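Local coordinates for chromosome partition protein Smc (PDB 3NWC) that probably takes part in chromosome condensation and partitioning, its hinge domain, the part described here, mediating dimerization and binding DNA, at residues A54-V67 against I120-I133. Numbering follows the deposited sequence.
Sequences AIEVALGNRADNVV and IENAVKFALGDTVI
Ala58 O is gripped by two donors, NH1 of Arg148 and a water that also donates to Ala127 O; with 3.0 Å from water to Ala58 O and 2.7 Å to Ala127 O, the water bridges the two carbonyls. The bridge lies in the buried interior of the SMC hinge domain, where helix 54-59 runs nearly perpendicular to helix 121-128, their axes at 92°. No direct hydrogen bond joins the segments; apolar packing and the edge-on meeting of Arg62 with Phe126 do the rest. Leu128 CD2 meets Ala58 CB at 3.7 Å, while its CD1 lies against Leu59 CD2, the two leucines crossing at about a right angle. An alanine in place of Leu128 would probably open a gap beneath Ala58 and leave the end of Leu59 freer to turn. Beyond Leu59, Val67 straddles Ala123: with CG1 anti to the backbone N, CG2 comes within 3.7 Å of Ala123 CB and CG1 reaches Ile120 CG2. In the modelled conformer the Arg62 guanidinium has partners on several sides. Its NH2 forms a salt bridge with Glu158 of the second subunit, tying this contact to the dimer, and NH1 bonds a lone pair of Asn65 OD1 at 2.9 Å, 161° at the hydrogen. The Phe126 ring stands edge-on to that guanidinium, planes 77° apart, its CZ centred over one face, 3.6 Å from Arg62 CZ.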
ATOM      1  N   ALA A  54     -14.765   1.303   8.296  1.00 14.62           N
ATOM      2  CA  ALA A  54     -14.766   0.675   6.973  1.00 12.95           C
ATOM      3  C   ALA A  54     -14.097   1.544   5.911  1.00 11.07           C
ATOM      4  O   ALA A  54     -13.342   1.050   5.069  1.00 14.24           O
ATOM      5  CB  ALA A  54     -16.208   0.331   6.566  1.00 17.14           C
ATOM      6  N   ILE A  55     -14.373   2.844   5.948  1.00 13.28           N
ATOM      7  CA  ILE A  55     -13.794   3.773   4.983  1.00 13.55           C
ATOM      8  C   ILE A  55     -12.299   4.016   5.254  1.00 14.79           C
ATOM      9  O   ILE A  55     -11.503   4.080   4.318  1.00 16.19           O
ATOM     10  CB  ILE A  55     -14.564   5.116   4.954  1.00 17.52           C
ATOM     11  CG1 ILE A  55     -15.986   4.861   4.429  1.00 11.92           C
ATOM     12  CG2 ILE A  55     -13.857   6.122   4.069  1.00 15.30           C
ATOM     13  CD1 ILE A  55     -15.983   4.125   3.089  1.00 16.03           C
ATOM     14  N   GLU A  56     -11.926   4.155   6.523  1.00 15.11           N
ATOM     15  CA  GLU A  56     -10.501   4.260   6.863  1.00 13.68           C
ATOM     16  C   GLU A  56      -9.746   3.055   6.308  1.00 16.44           C
ATOM     17  O   GLU A  56      -8.698   3.209   5.670  1.00 15.91           O
ATOM     18  CB  GLU A  56     -10.318   4.350   8.381  1.00 16.34           C
ATOM     19  CG  GLU A  56      -8.862   4.221   8.857  1.00 17.54           C
ATOM     20  CD  GLU A  56      -7.987   5.375   8.417  0.62 17.95           C
ATOM     21  OE1 GLU A  56      -8.495   6.506   8.297  0.93 21.70           O
ATOM     22  OE2 GLU A  56      -6.779   5.145   8.199  0.78 22.12           O
ATOM     23  N   VAL A  57     -10.265   1.855   6.565  1.00 12.82           N
ATOM     24  CA  VAL A  57      -9.620   0.626   6.090  1.00 16.47           C
ATOM     25  C   VAL A  57      -9.617   0.527   4.559  1.00 19.49           C
ATOM     26  O   VAL A  57      -8.603   0.168   3.933  1.00 17.87           O
ATOM     27  CB  VAL A  57     -10.279  -0.631   6.723  1.00 13.89           C
ATOM     28  CG1 VAL A  57      -9.782  -1.910   6.067  1.00 17.43           C
ATOM     29  CG2 VAL A  57     -10.047  -0.655   8.246  1.00 20.10           C
ATOM     30  N   ALA A  58     -10.747   0.835   3.938  1.00 14.31           N
ATOM     31  CA  ALA A  58     -10.806   0.666   2.489  1.00 16.45           C
ATOM     32  C   ALA A  58      -9.927   1.667   1.732  1.00 17.25           C
ATOM     33  O   ALA A  58      -9.437   1.373   0.630  1.00 16.31           O
ATOM     34  CB  ALA A  58     -12.254   0.713   1.981  1.00 12.84           C
ATOM     35  N   LEU A  59      -9.762   2.864   2.289  1.00 15.54           N
ATOM     36  CA  LEU A  59      -8.848   3.841   1.700  1.00 16.18           C
ATOM     37  C   LEU A  59      -7.406   3.419   1.939  1.00 21.42           C
ATOM     38  O   LEU A  59      -6.572   3.486   1.041  1.00 20.36           O
ATOM     39  CB  LEU A  59      -9.055   5.211   2.322  1.00 18.26           C
ATOM     40  CG  LEU A  59      -9.852   6.294   1.619  1.00 28.07           C
ATOM     41  CD1 LEU A  59      -9.696   7.592   2.391  1.00 23.35           C
ATOM     42  CD2 LEU A  59      -9.345   6.470   0.198  1.00 21.68           C
ATOM     43  N   GLY A  60      -7.113   2.991   3.162  1.00 21.79           N
ATOM     44  CA  GLY A  60      -5.752   2.607   3.516  1.00 22.45           C
ATOM     45  C   GLY A  60      -4.760   3.697   3.144  1.00 24.95           C
ATOM     46  O   GLY A  60      -4.998   4.879   3.413  1.00 21.67           O
ATOM     47  N   ASN A  61      -3.654   3.309   2.515  1.00 24.27           N
ATOM     48  CA  ASN A  61      -2.609   4.266   2.153  0.71 28.18           C
ATOM     49  C   ASN A  61      -3.057   5.272   1.112  1.00 23.42           C
ATOM     50  O   ASN A  61      -2.436   6.319   0.936  1.00 22.92           O
ATOM     51  CB  ASN A  61      -1.362   3.547   1.639  0.71 31.08           C
ATOM     52  CG  ASN A  61      -0.560   2.922   2.743  0.71 34.18           C
ATOM     53  OD1 ASN A  61      -0.726   3.263   3.914  0.71 32.53           O
ATOM     54  ND2 ASN A  61       0.328   2.003   2.383  0.71 39.09           N
ATOM     55  N   ARG A  62      -4.132   4.967   0.408  1.00 22.41           N
ATOM     56  CA  ARG A  62      -4.611   5.882  -0.614  0.62 19.32           C
ATOM     57  C   ARG A  62      -4.996   7.211   0.013  1.00 17.66           C
ATOM     58  O   ARG A  62      -4.965   8.240  -0.635  1.00 17.64           O
ATOM     59  CB  ARG A  62      -5.793   5.282  -1.378  0.62 22.16           C
ATOM     60  CG  ARG A  62      -5.426   4.051  -2.183  0.62 27.77           C
ATOM     61  CD  ARG A  62      -4.177   4.300  -2.986  0.62 25.18           C
ATOM     62  NE  ARG A  62      -3.831   3.153  -3.811  0.62 29.26           N
ATOM     63  CZ  ARG A  62      -2.878   3.159  -4.733  0.62 25.83           C
ATOM     64  NH1 ARG A  62      -2.173   4.265  -4.961  0.62 15.37           N
ATOM     65  NH2 ARG A  62      -2.643   2.060  -5.435  0.62 26.54           N
ATOM     66  N   ALA A  63      -5.351   7.183   1.295  1.00 16.54           N
ATOM     67  CA  ALA A  63      -5.686   8.411   2.005  1.00 19.60           C
ATOM     68  C   ALA A  63      -4.569   9.454   1.888  1.00 20.06           C
ATOM     69  O   ALA A  63      -4.832  10.651   1.894  1.00 20.63           O
ATOM     70  CB  ALA A  63      -5.984   8.115   3.473  1.00 23.33           C
ATOM     71  N   ASP A  64      -3.325   8.998   1.759  1.00 18.45           N
ATOM     72  CA  ASP A  64      -2.174   9.901   1.680  1.00 17.72           C
ATOM     73  C   ASP A  64      -1.800  10.290   0.245  1.00 20.08           C
ATOM     74  O   ASP A  64      -0.895  11.098   0.030  1.00 16.72           O
ATOM     75  CB  ASP A  64      -0.939   9.265   2.336  1.00 25.17           C
ATOM     76  CG  ASP A  64      -1.215   8.743   3.733  0.15 26.70           C
ATOM     77  OD1 ASP A  64      -1.882   9.443   4.526  1.00 30.12           O
ATOM     78  OD2 ASP A  64      -0.755   7.622   4.035  0.82 29.50           O
ATOM     79  N   ASN A  65      -2.481   9.708  -0.739  1.00 17.81           N
ATOM     80  CA  ASN A  65      -2.223  10.053  -2.137  1.00 15.48           C
ATOM     81  C   ASN A  65      -2.674  11.483  -2.428  1.00 15.45           C
ATOM     82  O   ASN A  65      -3.677  11.932  -1.889  1.00 17.51           O
ATOM     83  CB  ASN A  65      -2.993   9.128  -3.083  1.00 15.70           C
ATOM     84  CG  ASN A  65      -2.440   7.711  -3.144  1.00 17.03           C
ATOM     85  OD1 ASN A  65      -2.878   6.921  -3.988  1.00 16.00           O
ATOM     86  ND2 ASN A  65      -1.521   7.370  -2.256  1.00 17.57           N
ATOM     87  N   VAL A  66      -1.934  12.186  -3.286  1.00 15.60           N
ATOM     88  CA  VAL A  66      -2.194  13.595  -3.571  1.00 16.77           C
ATOM     89  C   VAL A  66      -2.846  13.718  -4.929  1.00 18.46           C
ATOM     90  O   VAL A  66      -2.290  13.269  -5.924  1.00 17.60           O
ATOM     91  CB  VAL A  66      -0.889  14.422  -3.603  1.00 21.05           C
ATOM     92  CG1 VAL A  66      -1.194  15.880  -3.962  1.00 17.14           C
ATOM     93  CG2 VAL A  66      -0.165  14.361  -2.251  1.00 19.46           C
ATOM     94  N   VAL A  67      -4.035  14.311  -4.955  1.00 17.56           N
ATOM     95  CA  VAL A  67      -4.788  14.500  -6.198  1.00 20.43           C
ATOM     96  C   VAL A  67      -4.268  15.741  -6.929  1.00 18.28           C
ATOM     97  O   VAL A  67      -4.185  16.818  -6.342  1.00 20.61           O
ATOM     98  CB  VAL A  67      -6.287  14.678  -5.898  1.00 16.10           C
ATOM     99  CG1 VAL A  67      -7.092  14.914  -7.197  1.00 18.69           C
ATOM    100  CG2 VAL A  67      -6.838  13.456  -5.176  1.00 18.91           C
ATOM    101  N   ILE A 120     -13.106  15.946  -8.290  1.00 21.67           N
ATOM    102  CA  ILE A 120     -12.072  14.936  -8.058  1.00 19.00           C
ATOM    103  C   ILE A 120     -12.621  13.521  -8.115  1.00 23.56           C
ATOM    104  O   ILE A 120     -11.996  12.574  -7.657  1.00 17.98           O
ATOM    105  CB  ILE A 120     -11.376  15.152  -6.698  1.00 19.73           C
ATOM    106  CG1 ILE A 120     -12.361  14.917  -5.545  1.00 24.05           C
ATOM    107  CG2 ILE A 120     -10.799  16.551  -6.633  1.00 23.42           C
ATOM    108  CD1 ILE A 120     -11.719  14.733  -4.217  1.00 27.17           C
ATOM    109  N   GLU A 121     -13.788  13.375  -8.717  1.00 18.53           N
ATOM    110  CA  GLU A 121     -14.464  12.085  -8.727  0.53 17.10           C
ATOM    111  C   GLU A 121     -13.604  10.940  -9.271  1.00 16.16           C
ATOM    112  O   GLU A 121     -13.698   9.813  -8.785  1.00 18.58           O
ATOM    113  CB  GLU A 121     -15.790  12.166  -9.490  0.53 24.11           C
ATOM    114  CG  GLU A 121     -15.648  12.509 -10.957  0.53 23.96           C
ATOM    115  CD  GLU A 121     -16.991  12.656 -11.645  0.53 32.47           C
ATOM    116  OE1 GLU A 121     -17.953  11.978 -11.223  0.53 33.86           O
ATOM    117  OE2 GLU A 121     -17.085  13.451 -12.603  0.53 32.04           O
ATOM    118  N   ASN A 122     -12.761  11.211 -10.258  1.00 20.30           N
ATOM    119  CA  ASN A 122     -11.981  10.127 -10.840  1.00 14.39           C
ATOM    120  C   ASN A 122     -11.001   9.560  -9.830  1.00 18.17           C
ATOM    121  O   ASN A 122     -10.743   8.368  -9.818  1.00 15.90           O
ATOM    122  CB  ASN A 122     -11.234  10.574 -12.083  1.00 17.88           C
ATOM    123  CG  ASN A 122     -12.165  10.906 -13.224  1.00 20.10           C
ATOM    124  OD1 ASN A 122     -13.326  10.492 -13.226  1.00 22.80           O
ATOM    125  ND2 ASN A 122     -11.667  11.659 -14.194  1.00 22.33           N
ATOM    126  N   ALA A 123     -10.463  10.436  -8.991  1.00 19.02           N
ATOM    127  CA  ALA A 123      -9.518  10.039  -7.951  1.00 19.80           C
ATOM    128  C   ALA A 123     -10.216   9.282  -6.839  1.00 19.14           C
ATOM    129  O   ALA A 123      -9.694   8.291  -6.343  1.00 17.25           O
ATOM    130  CB  ALA A 123      -8.803  11.248  -7.396  1.00 15.67           C
ATOM    131  N   VAL A 124     -11.405   9.743  -6.455  1.00 15.79           N
ATOM    132  CA  VAL A 124     -12.162   9.062  -5.411  1.00 16.84           C
ATOM    133  C   VAL A 124     -12.634   7.683  -5.855  1.00 19.32           C
ATOM    134  O   VAL A 124     -12.559   6.709  -5.101  1.00 17.04           O
ATOM    135  CB  VAL A 124     -13.370   9.913  -4.962  1.00 16.42           C
ATOM    136  CG1 VAL A 124     -14.265   9.108  -4.030  1.00 18.67           C
ATOM    137  CG2 VAL A 124     -12.872  11.165  -4.287  1.00 15.24           C
ATOM    138  N   LYS A 125     -13.109   7.588  -7.094  1.00 15.61           N
ATOM    139  CA  LYS A 125     -13.591   6.310  -7.602  0.54 18.07           C
ATOM    140  C   LYS A 125     -12.439   5.354  -7.902  1.00 15.38           C
ATOM    141  O   LYS A 125     -12.602   4.139  -7.837  1.00 18.09           O
ATOM    142  CB  LYS A 125     -14.483   6.513  -8.826  0.54 20.41           C
ATOM    143  CG  LYS A 125     -15.828   7.121  -8.479  0.54 22.03           C
ATOM    144  CD  LYS A 125     -16.586   7.544  -9.730  0.54 24.54           C
ATOM    145  CE  LYS A 125     -17.912   8.195  -9.366  0.54 34.05           C
ATOM    146  NZ  LYS A 125     -18.785   7.256  -8.602  0.54 35.60           N
ATOM    147  N   PHE A 126     -11.275   5.902  -8.226  1.00 16.20           N
ATOM    148  CA  PHE A 126     -10.088   5.057  -8.326  1.00 15.66           C
ATOM    149  C   PHE A 126      -9.819   4.371  -6.977  1.00 17.11           C
ATOM    150  O   PHE A 126      -9.526   3.181  -6.922  1.00 17.15           O
ATOM    151  CB  PHE A 126      -8.861   5.860  -8.758  1.00 17.86           C
ATOM    152  CG  PHE A 126      -7.572   5.293  -8.233  1.00 16.67           C
ATOM    153  CD1 PHE A 126      -7.006   4.169  -8.816  1.00 22.82           C
ATOM    154  CD2 PHE A 126      -6.960   5.859  -7.138  1.00 19.72           C
ATOM    155  CE1 PHE A 126      -5.840   3.637  -8.314  1.00 25.60           C
ATOM    156  CE2 PHE A 126      -5.798   5.334  -6.638  1.00 24.38           C
ATOM    157  CZ  PHE A 126      -5.237   4.225  -7.232  1.00 21.67           C
ATOM    158  N   ALA A 127      -9.935   5.115  -5.879  1.00 16.05           N
ATOM    159  CA  ALA A 127      -9.612   4.542  -4.568  1.00 13.59           C
ATOM    160  C   ALA A 127     -10.713   3.643  -3.999  1.00 18.84           C
ATOM    161  O   ALA A 127     -10.437   2.619  -3.369  1.00 17.03           O
ATOM    162  CB  ALA A 127      -9.288   5.660  -3.567  1.00 16.45           C
ATOM    163  N   LEU A 128     -11.966   4.045  -4.196  1.00 15.19           N
ATOM    164  CA  LEU A 128     -13.075   3.417  -3.491  1.00 13.54           C
ATOM    165  C   LEU A 128     -14.189   2.921  -4.400  1.00 15.44           C
ATOM    166  O   LEU A 128     -15.158   2.353  -3.919  1.00 17.37           O
ATOM    167  CB  LEU A 128     -13.668   4.409  -2.487  1.00 15.96           C
ATOM    168  CG  LEU A 128     -12.729   4.724  -1.308  1.00 15.69           C
ATOM    169  CD1 LEU A 128     -13.281   5.897  -0.509  1.00 16.54           C
ATOM    170  CD2 LEU A 128     -12.609   3.488  -0.427  1.00 18.60           C
ATOM    171  N   GLY A 129     -14.028   3.130  -5.702  1.00 17.32           N
ATOM    172  CA  GLY A 129     -15.099   2.884  -6.671  1.00 16.59           C
ATOM    173  C   GLY A 129     -15.593   1.462  -6.842  1.00 21.40           C
ATOM    174  O   GLY A 129     -16.725   1.250  -7.273  1.00 25.00           O
ATOM    175  N   ASP A 130     -14.763   0.475  -6.529  1.00 17.52           N
ATOM    176  CA  ASP A 130     -15.250  -0.892  -6.573  1.00 19.87           C
ATOM    177  C   ASP A 130     -15.280  -1.549  -5.203  1.00 20.63           C
ATOM    178  O   ASP A 130     -15.421  -2.759  -5.101  1.00 18.73           O
ATOM    179  CB  ASP A 130     -14.496  -1.736  -7.619  1.00 26.62           C
ATOM    180  CG  ASP A 130     -13.052  -2.041  -7.228  0.58 23.72           C
ATOM    181  OD1 ASP A 130     -12.509  -1.434  -6.283  0.83 22.95           O
ATOM    182  OD2 ASP A 130     -12.445  -2.903  -7.895  0.58 23.12           O
ATOM    183  N   THR A 131     -15.189  -0.735  -4.148  1.00 16.06           N
ATOM    184  CA  THR A 131     -15.298  -1.269  -2.796  1.00 15.97           C
ATOM    185  C   THR A 131     -16.743  -1.376  -2.323  1.00 14.86           C
ATOM    186  O   THR A 131     -17.509  -0.428  -2.405  1.00 16.73           O
ATOM    187  CB  THR A 131     -14.495  -0.433  -1.765  1.00 16.81           C
ATOM    188  OG1 THR A 131     -13.137  -0.359  -2.192  1.00 17.32           O
ATOM    189  CG2 THR A 131     -14.539  -1.089  -0.393  1.00 16.97           C
ATOM    190  N   VAL A 132     -17.072  -2.540  -1.784  1.00 17.66           N
ATOM    191  CA  VAL A 132     -18.354  -2.773  -1.163  1.00 16.18           C
ATOM    192  C   VAL A 132     -18.197  -3.047   0.319  1.00 20.19           C
ATOM    193  O   VAL A 132     -17.262  -3.730   0.753  1.00 17.79           O
ATOM    194  CB  VAL A 132     -19.063  -3.964  -1.869  1.00 24.30           C
ATOM    195  CG1 VAL A 132     -20.397  -4.252  -1.227  1.00 28.37           C
ATOM    196  CG2 VAL A 132     -19.217  -3.664  -3.351  1.00 22.47           C
ATOM    197  N   ILE A 133     -19.113  -2.482   1.103  1.00 22.88           N
ATOM    198  CA  ILE A 133     -19.129  -2.689   2.541  1.00 19.59           C
ATOM    199  C   ILE A 133     -20.091  -3.826   2.850  1.00 26.00           C
ATOM    200  O   ILE A 133     -21.245  -3.820   2.403  1.00 24.03           O
ATOM    201  CB  ILE A 133     -19.583  -1.419   3.272  1.00 17.18           C
ATOM    202  CG1 ILE A 133     -18.705  -0.230   2.861  1.00 19.73           C
ATOM    203  CG2 ILE A 133     -19.564  -1.630   4.780  1.00 19.76           C
ATOM    204  CD1 ILE A 133     -19.193   1.113   3.387  1.00 18.09           C
TER
HETATM  205  O   HOH W   1      -8.166   2.251  -1.928  1.00 26.56           O